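Local coordinates for protein CDA peptide synthetase I (Streptomyces coelicolor, PDB 5DU9) that forms a condensation domain of a nonribosomal peptide synthetase, built as two lobes, at residues Leu173-Arg178 against Ala185-Ala190; Thr194-Ala199 against Gly299-Ile304; Thr253-Arg258 against Glu434-Pro439. The protein carries 1 engineered substitution. All blocks are in the same frame, centred on the assembly; numbering follows the deposited sequence.

Contact 1: Leu173-Arg178 against Ala185-Ala190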
loop_
_atom_site.group_PDB
_atom_site.type_symbol
_atom_site.label_atom_id
_atom_site.label_comp_id
_atom_site.label_asym_id
_atom_site.label_seq_id
_atom_site.Cartn_x
_atom_site.Cartn_y
_atom_site.Cartn_z
ATOM N N LEU A 173 15.102 5.133 -9.602
ATOM C CA LEU A 173 14.911 5.276 -11.041
ATOM C C LEU A 173 15.231 6.693 -11.488
ATOM O O LEU A 173 15.956 6.902 -12.464
ATOM C CB LEU A 173 13.476 4.923 -11.432
ATOM C CG LEU A 173 13.141 5.052 -12.920
ATOM C CD1 LEU A 173 13.864 3.986 -13.723
ATOM C CD2 LEU A 173 11.641 4.968 -13.145
ATOM N N ALA A 174 14.683 7.668 -10.772
ATOM C CA ALA A 174 14.906 9.072 -11.100
ATOM C C ALA A 174 16.377 9.440 -10.949
ATOM O O ALA A 174 16.934 10.148 -11.784
ATOM C CB ALA A 174 14.045 9.960 -10.224
ATOM N N GLU A 175 17.004 8.947 -9.886
ATOM C CA GLU A 175 18.413 9.219 -9.628
ATOM C C GLU A 175 19.289 8.761 -10.789
ATOM O O GLU A 175 20.173 9.492 -11.237
ATOM C CB GLU A 175 18.859 8.531 -8.336
ATOM C CG GLU A 175 20.276 8.871 -7.910
ATOM C CD GLU A 175 20.660 8.209 -6.603
ATOM O OE1 GLU A 175 20.363 7.007 -6.436
ATOM O OE2 GLU A 175 21.253 8.891 -5.742
ATOM N N VAL A 176 19.040 7.548 -11.273
ATOM C CA VAL A 176 19.801 7.005 -12.396
ATOM C C VAL A 176 19.516 7.798 -13.670
ATOM O O VAL A 176 20.431 8.104 -14.432
ATOM C CB VAL A 176 19.479 5.512 -12.625
ATOM C CG1 VAL A 176 20.229 4.969 -13.837
ATOM C CG2 VAL A 176 19.833 4.696 -11.387
ATOM N N TYR A 177 18.247 8.131 -13.892
ATOM C CA TYR A 177 17.846 8.888 -15.078
ATOM C C TYR A 177 18.544 10.245 -15.144
ATOM O O TYR A 177 19.008 10.666 -16.209
ATOM C CB TYR A 177 16.327 9.085 -15.099
ATOM C CG TYR A 177 15.829 9.884 -16.288
ATOM C CD1 TYR A 177 15.649 9.281 -17.527
ATOM C CD2 TYR A 177 15.539 11.236 -16.169
ATOM C CE1 TYR A 177 15.194 10.005 -18.618
ATOM C CE2 TYR A 177 15.081 11.970 -17.254
ATOM C CZ TYR A 177 14.913 11.348 -18.476
ATOM O OH TYR A 177 14.458 12.066 -19.559
ATOM N N ARG A 178 18.620 10.931 -14.008
ATOM C CA ARG A 178 19.267 12.241 -13.964
ATOM C C ARG A 178 20.740 12.130 -14.341
ATOM O O ARG A 178 21.266 12.969 -15.072
ATOM C CB ARG A 178 19.131 12.878 -12.578
ATOM C CG ARG A 178 17.716 13.317 -12.224
ATOM C CD ARG A 178 17.699 14.228 -11.004
ATOM N NE ARG A 178 18.440 13.674 -9.870
ATOM C CZ ARG A 178 17.920 12.883 -8.934
ATOM N NH1 ARG A 178 16.641 12.524 -8.978
ATOM N NH2 ARG A 178 18.686 12.444 -7.944
ATOM N N ALA A 185 28.335 10.246 -13.822
ATOM C CA ALA A 185 28.433 8.833 -13.493
ATOM C C ALA A 185 27.249 8.448 -12.620
ATOM O O ALA A 185 26.840 9.213 -11.749
ATOM C CB ALA A 185 29.744 8.531 -12.789
ATOM N N VAL A 186 26.694 7.266 -12.858
ATOM C CA VAL A 186 25.530 6.820 -12.102
ATOM C C VAL A 186 25.929 6.567 -10.647
ATOM O O VAL A 186 26.794 5.732 -10.384
ATOM C CB VAL A 186 24.918 5.543 -12.704
ATOM C CG1 VAL A 186 23.699 5.108 -11.907
ATOM C CG2 VAL A 186 24.540 5.773 -14.163
ATOM N N PRO A 187 25.313 7.296 -9.698
ATOM C CA PRO A 187 25.629 7.045 -8.287
ATOM C C PRO A 187 25.358 5.600 -7.892
ATOM O O PRO A 187 24.446 4.982 -8.439
ATOM C CB PRO A 187 24.691 7.996 -7.537
ATOM C CG PRO A 187 24.348 9.052 -8.516
ATOM C CD PRO A 187 24.325 8.377 -9.849
ATOM N N ALA A 188 26.147 5.068 -6.966
ATOM C CA ALA A 188 25.948 3.704 -6.502
ATOM C C ALA A 188 24.600 3.582 -5.808
ATOM O O ALA A 188 24.181 4.483 -5.079
ATOM C CB ALA A 188 27.068 3.289 -5.561
ATOM N N ALA A 189 23.913 2.471 -6.046
ATOM C CA ALA A 189 22.663 2.200 -5.350
ATOM C C ALA A 189 22.942 2.067 -3.859
ATOM O O ALA A 189 24.042 1.680 -3.460
ATOM C CB ALA A 189 22.006 0.942 -5.889
ATOM N N ALA A 190 21.947 2.399 -3.043
ATOM C CA ALA A 190 22.079 2.321 -1.594
ATOM C C ALA A 190 20.913 1.551 -1.000
ATOM O O ALA A 190 20.135 2.092 -0.213
ATOM C CB ALA A 190 22.158 3.712 -0.993
HETATM O O HOH W 1 21.672 5.663 -4.291
#
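Val176 and Glu175, neighbours on helix 163-182, meet Val186 and Pro187 of the chain that doubles back after that helix. The arrangement is a helix packed by its own C-terminal extension, in the N-terminal lobe of the condensation fold. From Val186 to Ala189 the returning chain keeps polyproline-II-like backbone angles and runs roughly antiparallel to the helix.

The apolar half of the contact is a meeting of two valines. CG1 of Val186 sits against both methyls of Val176, 3.9 Å from CG2 and 4.0 Å from CG1, so one branch faces a fork. Val186 owes this to a chi1 of -179°, which sets CG1 opposite its backbone N. Val176 is buried, and its side chain also touches Ala52, Leu55 and Thr56 of helix 46-58; Val186 also touches Arg172 and Leu180 of its own preceding helix, 163-182.

Glu175 behaves differently. Its chain is fully extended through CG (chi1 -174°, chi2 178°), which carries the methylenes and carboxylate outward past the Pro187 ring. CG approaches Pro187 CG at 4.1 Å, and OE2 lies 4.0 Å from Pro187 CB, a contact of van der Waals kind. The polar work falls to OE1, which forms a salt bridge with Arg172 about one turn earlier. The same arginine NH1 also donates to Pro187 O, tying helix and returning chain together and fixing the carboxylate beside the proline. Behind Glu175, the guanidinium of Arg178 lays one face near Glu175 CA while NH1 reaches Asp374 O.

A bridging water completes the polar rim: it donates to Glu175 OE1 at 2.8 Å and to Ala188 O at 2.9 Å.

Contact 2: Thr194-Ala199 against Gly299-Ile304. With SO4 (sulfate ion), chain C.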
loop_
_atom_site.group_PDB
_atom_site.type_symbol
_atom_site.label_atom_id
_atom_site.label_comp_id
_atom_site.label_asym_id
_atom_site.label_seq_id
_atom_site.Cartn_x
_atom_site.Cartn_y
_atom_site.Cartn_z
ATOM N N THR A 194 18.227 -8.353 1.875
ATOM C CA THR A 194 17.020 -9.090 2.226
ATOM C C THR A 194 17.320 -10.228 3.202
ATOM O O THR A 194 16.558 -10.455 4.138
ATOM C CB THR A 194 16.334 -9.662 0.973
ATOM O OG1 THR A 194 16.008 -8.592 0.076
ATOM C CG2 THR A 194 15.058 -10.406 1.341
ATOM N N ASP A 195 18.421 -10.941 2.986
ATOM C CA ASP A 195 18.754 -12.073 3.846
ATOM C C ASP A 195 18.855 -11.638 5.307
ATOM O O ASP A 195 18.368 -12.328 6.197
ATOM C CB ASP A 195 20.065 -12.733 3.408
ATOM C CG ASP A 195 19.911 -13.578 2.152
ATOM O OD1 ASP A 195 18.793 -14.060 1.874
ATOM O OD2 ASP A 195 20.922 -13.778 1.449
ATOM N N ARG A 196 19.476 -10.489 5.551
ATOM C CA ARG A 196 19.615 -9.995 6.917
ATOM C C ARG A 196 18.264 -9.576 7.492
ATOM O O ARG A 196 18.015 -9.751 8.685
ATOM C CB ARG A 196 20.599 -8.825 6.975
ATOM C CG ARG A 196 22.052 -9.248 6.899
ATOM C CD ARG A 196 22.979 -8.098 7.256
ATOM N NE ARG A 196 23.334 -7.299 6.086
ATOM C CZ ARG A 196 23.395 -5.969 6.054
ATOM N NH1 ARG A 196 23.107 -5.243 7.128
ATOM N NH2 ARG A 196 23.741 -5.360 4.929
ATOM N N MET A 197 17.401 -9.021 6.644
ATOM C CA MET A 197 16.056 -8.629 7.057
ATOM C C MET A 197 15.256 -9.869 7.465
ATOM O O MET A 197 14.577 -9.879 8.492
ATOM C CB MET A 197 15.354 -7.862 5.924
ATOM C CG MET A 197 13.980 -7.302 6.283
ATOM S SD MET A 197 13.374 -6.085 5.081
ATOM C CE MET A 197 13.226 -7.080 3.597
ATOM N N VAL A 198 15.346 -10.920 6.660
ATOM C CA VAL A 198 14.677 -12.180 6.970
ATOM C C VAL A 198 15.243 -12.800 8.252
ATOM O O VAL A 198 14.498 -13.331 9.074
ATOM C CB VAL A 198 14.813 -13.173 5.795
ATOM C CG1 VAL A 198 14.350 -14.576 6.186
ATOM C CG2 VAL A 198 14.020 -12.665 4.603
ATOM N N ALA A 199 16.556 -12.728 8.425
ATOM C CA ALA A 199 17.179 -13.262 9.632
ATOM C C ALA A 199 16.653 -12.540 10.872
ATOM O O ALA A 199 16.498 -13.146 11.937
ATOM C CB ALA A 199 18.697 -13.146 9.549
ATOM N N GLY A 299 14.820 -1.388 11.842
ATOM C CA GLY A 299 16.241 -1.122 11.714
ATOM C C GLY A 299 16.566 -0.485 10.380
ATOM O O GLY A 299 15.744 -0.478 9.464
ATOM N N ALA A 300 17.779 0.046 10.271
ATOM C CA ALA A 300 18.176 0.822 9.102
ATOM C C ALA A 300 18.229 -0.022 7.834
ATOM O O ALA A 300 17.806 0.426 6.766
ATOM C CB ALA A 300 19.526 1.477 9.348
ATOM N N ASN A 301 18.764 -1.235 7.940
ATOM C CA ASN A 301 18.883 -2.102 6.774
ATOM C C ASN A 301 17.519 -2.417 6.182
ATOM O O ASN A 301 17.307 -2.292 4.976
ATOM C CB ASN A 301 19.602 -3.403 7.131
ATOM C CG ASN A 301 19.661 -4.370 5.962
ATOM O OD1 ASN A 301 20.365 -4.130 4.979
ATOM N ND2 ASN A 301 18.921 -5.465 6.063
ATOM N N ALA A 302 16.592 -2.815 7.045
ATOM C CA ALA A 302 15.252 -3.176 6.605
ATOM C C ALA A 302 14.543 -2.002 5.931
ATOM O O ALA A 302 13.817 -2.187 4.949
ATOM C CB ALA A 302 14.432 -3.685 7.783
ATOM N N ARG A 303 14.766 -0.795 6.441
ATOM C CA ARG A 303 14.080 0.383 5.920
ATOM C C ARG A 303 14.398 0.660 4.449
ATOM O O ARG A 303 13.557 1.198 3.728
ATOM C CB ARG A 303 14.423 1.613 6.763
ATOM C CG ARG A 303 13.595 1.713 8.040
ATOM C CD ARG A 303 13.686 3.090 8.675
ATOM N NE ARG A 303 15.018 3.368 9.208
ATOM C CZ ARG A 303 15.442 2.984 10.409
ATOM N NH1 ARG A 303 14.647 2.293 11.216
ATOM N NH2 ARG A 303 16.671 3.289 10.805
ATOM N N ILE A 304 15.587 0.267 4.000
ATOM C CA ILE A 304 16.027 0.568 2.632
ATOM C C ILE A 304 16.201 -0.682 1.769
ATOM O O ILE A 304 16.935 -0.662 0.788
ATOM C CB ILE A 304 17.353 1.359 2.636
ATOM C CG1 ILE A 304 18.458 0.570 3.348
ATOM C CG2 ILE A 304 17.147 2.712 3.301
ATOM C CD1 ILE A 304 19.856 1.112 3.111
HETATM S S SO4 C . 20.620 -2.822 10.998
HETATM O O1 SO4 C . 20.731 -2.313 12.362
HETATM O O2 SO4 C . 21.842 -3.545 10.639
HETATM O O3 SO4 C . 19.482 -3.732 10.914
HETATM O O4 SO4 C . 20.422 -1.703 10.085
#
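Asn301 reaches from the short, weakly bonded helix at about 300-303 into the angle between Arg196 and Met197 on the first turn of helix 194-205. Its CB leans on a bound sulfate, 3.5 Å from O4. With chi1 at 176°, CG is swung opposite the backbone N and directed at the other helix, where it comes 3.7 Å from Arg196 NH1. Beyond CG the amide lies over one face of the Arg196 guanidinium, the two planes 29° apart in a stack. OD1 stands above that face, offset toward its rim, and is 3.6 Å from NH2; this is a face contact and not a hydrogen bond. The bond that holds OD1 comes from the backbone N of Asp193, whose own OD2 accepts from Arg196 N, so one residue orders both the amide and the first helical turn. ND2, on the other branch, ends 3.9 Å from both Arg196 CB and Met197 N.

In the condensation fold, residues 299-304 belong to the long connection between strands 287-294 and 311-318, which here packs against the first turn of helix 194-205. Farther along, Met308 and Arg312 line the pocket of (2S)-2-amino-N-butyl-propanamide, from which the Met197 side chain is about 13 Å away.

Buried beside the amide, Met197 supplies the apolar part of the interface. Its extended chain carries SD to within 3.8 Å of Ala302 CB, and Thr305 and Val309 also touch it. The sulfate, probably from the crystallisation liquor, sits by the backbone N atoms of Ala300 and Asn301. Its O4 accepts from Asn301 N at 2.8 Å, with an N-H...O angle of 150°, while O2 lies near the plane of the Arg196 guanidinium, at its edge.

Contact 3: Thr253-Arg258 against Glu434-Pro439; sequences TEVLGR and ELAADP
Val255 and Leu256 of helix 250-263 pack on Ala436 and Ala437 at the C-terminal end of helix 418-437, with no hydrogen bond between the segments. Along the first segment, Thr253 comes before the interface and fastens its turn to the protein by a hydrogen bond from its OG1 group to Pro401 O. The helix is kinked just after it: the regular bonds to the residue four back are missing at the N atoms of Val255 and Leu256, and Leu256 N instead bonds Thr253 O, three residues back, at 3.0 Å.

Val255 then does most of the touching. A chi1 of 66° puts CG1 between backbone N and carbonyl carbon, leaving CG2 opposite the N and directed at the other helix. CG2 rests against backbone more than side chain: it is 3.6 Å from Ala437 CA and 3.7 Å from Ala436 C, riding on the peptide that joins the two alanines. Its other branch, CG1, borders Ala436 CB more loosely, at 4.2 Å. The methyl of Ala436 is also close to the backbone, 4.0 Å from Val255 O.

Leu256 starts out pointing off this interface, but its end comes round, and CD2 meets Ala436 CB at 4.0 Å. Ala436 CB is thereby bordered by both residues, and small side chains on the second helix let the backbones approach closely, with 5.7 Å between the CA atoms of Leu256 and Ala436. One turn beyond Val255, Arg258 folds its guanidinium back so that one face lies near Val255 CA.

In the C-terminal lobe, Leu256 reaches on to Leu405 of strand 404-411, Ala436 also touches Ala259 farther along helix 250-263, and Leu435 and Pro439 contact Phe325 and Ala326, respectively, at the start of helix 325-341.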
loop_
_atom_site.group_PDB
_atom_site.type_symbol
_atom_site.label_atom_id
_atom_site.label_comp_id
_atom_site.label_asym_id
_atom_site.label_seq_id
_atom_site.Cartn_x
_atom_site.Cartn_y
_atom_site.Cartn_z
ATOM N N THR A 253 -8.819 19.692 2.036
ATOM C CA THR A 253 -8.027 18.812 2.903
ATOM C C THR A 253 -7.261 19.535 4.015
ATOM O O THR A 253 -6.864 18.910 4.999
ATOM C CB THR A 253 -7.005 17.985 2.079
ATOM O OG1 THR A 253 -6.047 18.850 1.458
ATOM C CG2 THR A 253 -7.712 17.177 1.001
ATOM N N GLU A 254 -7.050 20.838 3.867
ATOM C CA GLU A 254 -6.322 21.602 4.881
ATOM C C GLU A 254 -6.937 21.463 6.271
ATOM O O GLU A 254 -6.225 21.506 7.275
ATOM C CB GLU A 254 -6.265 23.082 4.490
ATOM C CG GLU A 254 -5.182 23.402 3.470
ATOM C CD GLU A 254 -5.321 24.791 2.868
ATOM O OE1 GLU A 254 -6.265 25.526 3.239
ATOM O OE2 GLU A 254 -4.478 25.149 2.017
ATOM N N VAL A 255 -8.256 21.292 6.329
ATOM C CA VAL A 255 -8.947 21.178 7.610
ATOM C C VAL A 255 -8.434 19.985 8.425
ATOM O O VAL A 255 -8.451 20.021 9.654
ATOM C CB VAL A 255 -10.478 21.065 7.409
ATOM C CG1 VAL A 255 -10.843 19.766 6.705
ATOM C CG2 VAL A 255 -11.211 21.191 8.740
ATOM N N LEU A 256 -7.963 18.941 7.745
ATOM C CA LEU A 256 -7.400 17.781 8.431
ATOM C C LEU A 256 -6.132 18.164 9.184
ATOM O O LEU A 256 -5.879 17.677 10.287
ATOM C CB LEU A 256 -7.097 16.659 7.438
ATOM C CG LEU A 256 -8.301 15.996 6.772
ATOM C CD1 LEU A 256 -7.830 15.044 5.688
ATOM C CD2 LEU A 256 -9.151 15.260 7.796
ATOM N N GLY A 257 -5.340 19.041 8.578
ATOM C CA GLY A 257 -4.145 19.560 9.218
ATOM C C GLY A 257 -4.473 20.410 10.431
ATOM O O GLY A 257 -3.769 20.360 11.434
ATOM N N ARG A 258 -5.545 21.191 10.342
ATOM C CA ARG A 258 -5.956 22.031 11.459
ATOM C C ARG A 258 -6.472 21.173 12.609
ATOM O O ARG A 258 -6.228 21.483 13.779
ATOM C CB ARG A 258 -7.017 23.041 11.012
ATOM C CG ARG A 258 -6.472 24.100 10.067
ATOM C CD ARG A 258 -7.410 25.291 9.935
ATOM N NE ARG A 258 -8.698 24.939 9.339
ATOM C CZ ARG A 258 -8.941 24.898 8.030
ATOM N NH1 ARG A 258 -7.977 25.163 7.154
ATOM N NH2 ARG A 258 -10.152 24.579 7.593
ATOM N N GLU A 434 -16.438 17.396 8.075
ATOM C CA GLU A 434 -17.288 18.002 9.094
ATOM C C GLU A 434 -16.739 17.741 10.499
ATOM O O GLU A 434 -16.727 18.632 11.351
ATOM C CB GLU A 434 -18.715 17.465 8.980
ATOM C CG GLU A 434 -19.724 18.158 9.886
ATOM C CD GLU A 434 -20.047 19.574 9.439
ATOM O OE1 GLU A 434 -19.872 19.881 8.241
ATOM O OE2 GLU A 434 -20.474 20.381 10.292
ATOM N N LEU A 435 -16.290 16.515 10.740
ATOM C CA LEU A 435 -15.689 16.156 12.018
ATOM C C LEU A 435 -14.430 16.977 12.270
ATOM O O LEU A 435 -14.244 17.540 13.350
ATOM C CB LEU A 435 -15.343 14.665 12.055
ATOM C CG LEU A 435 -16.523 13.695 12.084
ATOM C CD1 LEU A 435 -16.037 12.275 11.840
ATOM C CD2 LEU A 435 -17.264 13.789 13.407
ATOM N N ALA A 436 -13.567 17.031 11.265
ATOM C CA ALA A 436 -12.284 17.715 11.394
ATOM C C ALA A 436 -12.463 19.212 11.645
ATOM O O ALA A 436 -11.638 19.840 12.313
ATOM C CB ALA A 436 -11.442 17.485 10.151
ATOM N N ALA A 437 -13.546 19.778 11.125
ATOM C CA ALA A 437 -13.796 21.214 11.250
ATOM C C ALA A 437 -14.114 21.625 12.685
ATOM O O ALA A 437 -13.950 22.790 13.050
ATOM C CB ALA A 437 -14.929 21.630 10.325
ATOM N N ASP A 438 -14.576 20.677 13.494
ATOM C CA ASP A 438 -14.847 20.942 14.906
ATOM C C ASP A 438 -14.711 19.666 15.732
ATOM O O ASP A 438 -15.699 18.982 15.989
ATOM C CB ASP A 438 -16.244 21.533 15.088
ATOM C CG ASP A 438 -16.548 21.869 16.533
ATOM O OD1 ASP A 438 -15.607 21.859 17.357
ATOM O OD2 ASP A 438 -17.724 22.145 16.846
ATOM N N PRO A 439 -13.481 19.341 16.152
ATOM C CA PRO A 439 -13.251 18.108 16.908
ATOM C C PRO A 439 -13.966 18.063 18.260
ATOM O O PRO A 439 -14.121 16.976 18.812
ATOM C CB PRO A 439 -11.731 18.095 17.089
ATOM C CG PRO A 439 -11.218 18.886 15.922
ATOM C CD PRO A 439 -12.214 19.990 15.771
#

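Overall arrangement
From the N terminus, contact 1 comes first and closes a short span of six residues, four of them the last of helix 163-182, folding the chain after that helix back on it in the N-terminal lobe. Contact 2 opens only afterwards, yet the two touch: Ala190 O lies 3.5 Å from Ile304 CD1. Contact 2 spans 99 residues, bringing the start of helix 194-205 to the connection after strand 287-294. Within that span contact 3 opens, and it closes 175 residues later near the C terminus, so contacts 2 and 3 cross. Their centres are 37 Å apart and they do not meet; contact 3 joins two helices of the other lobe.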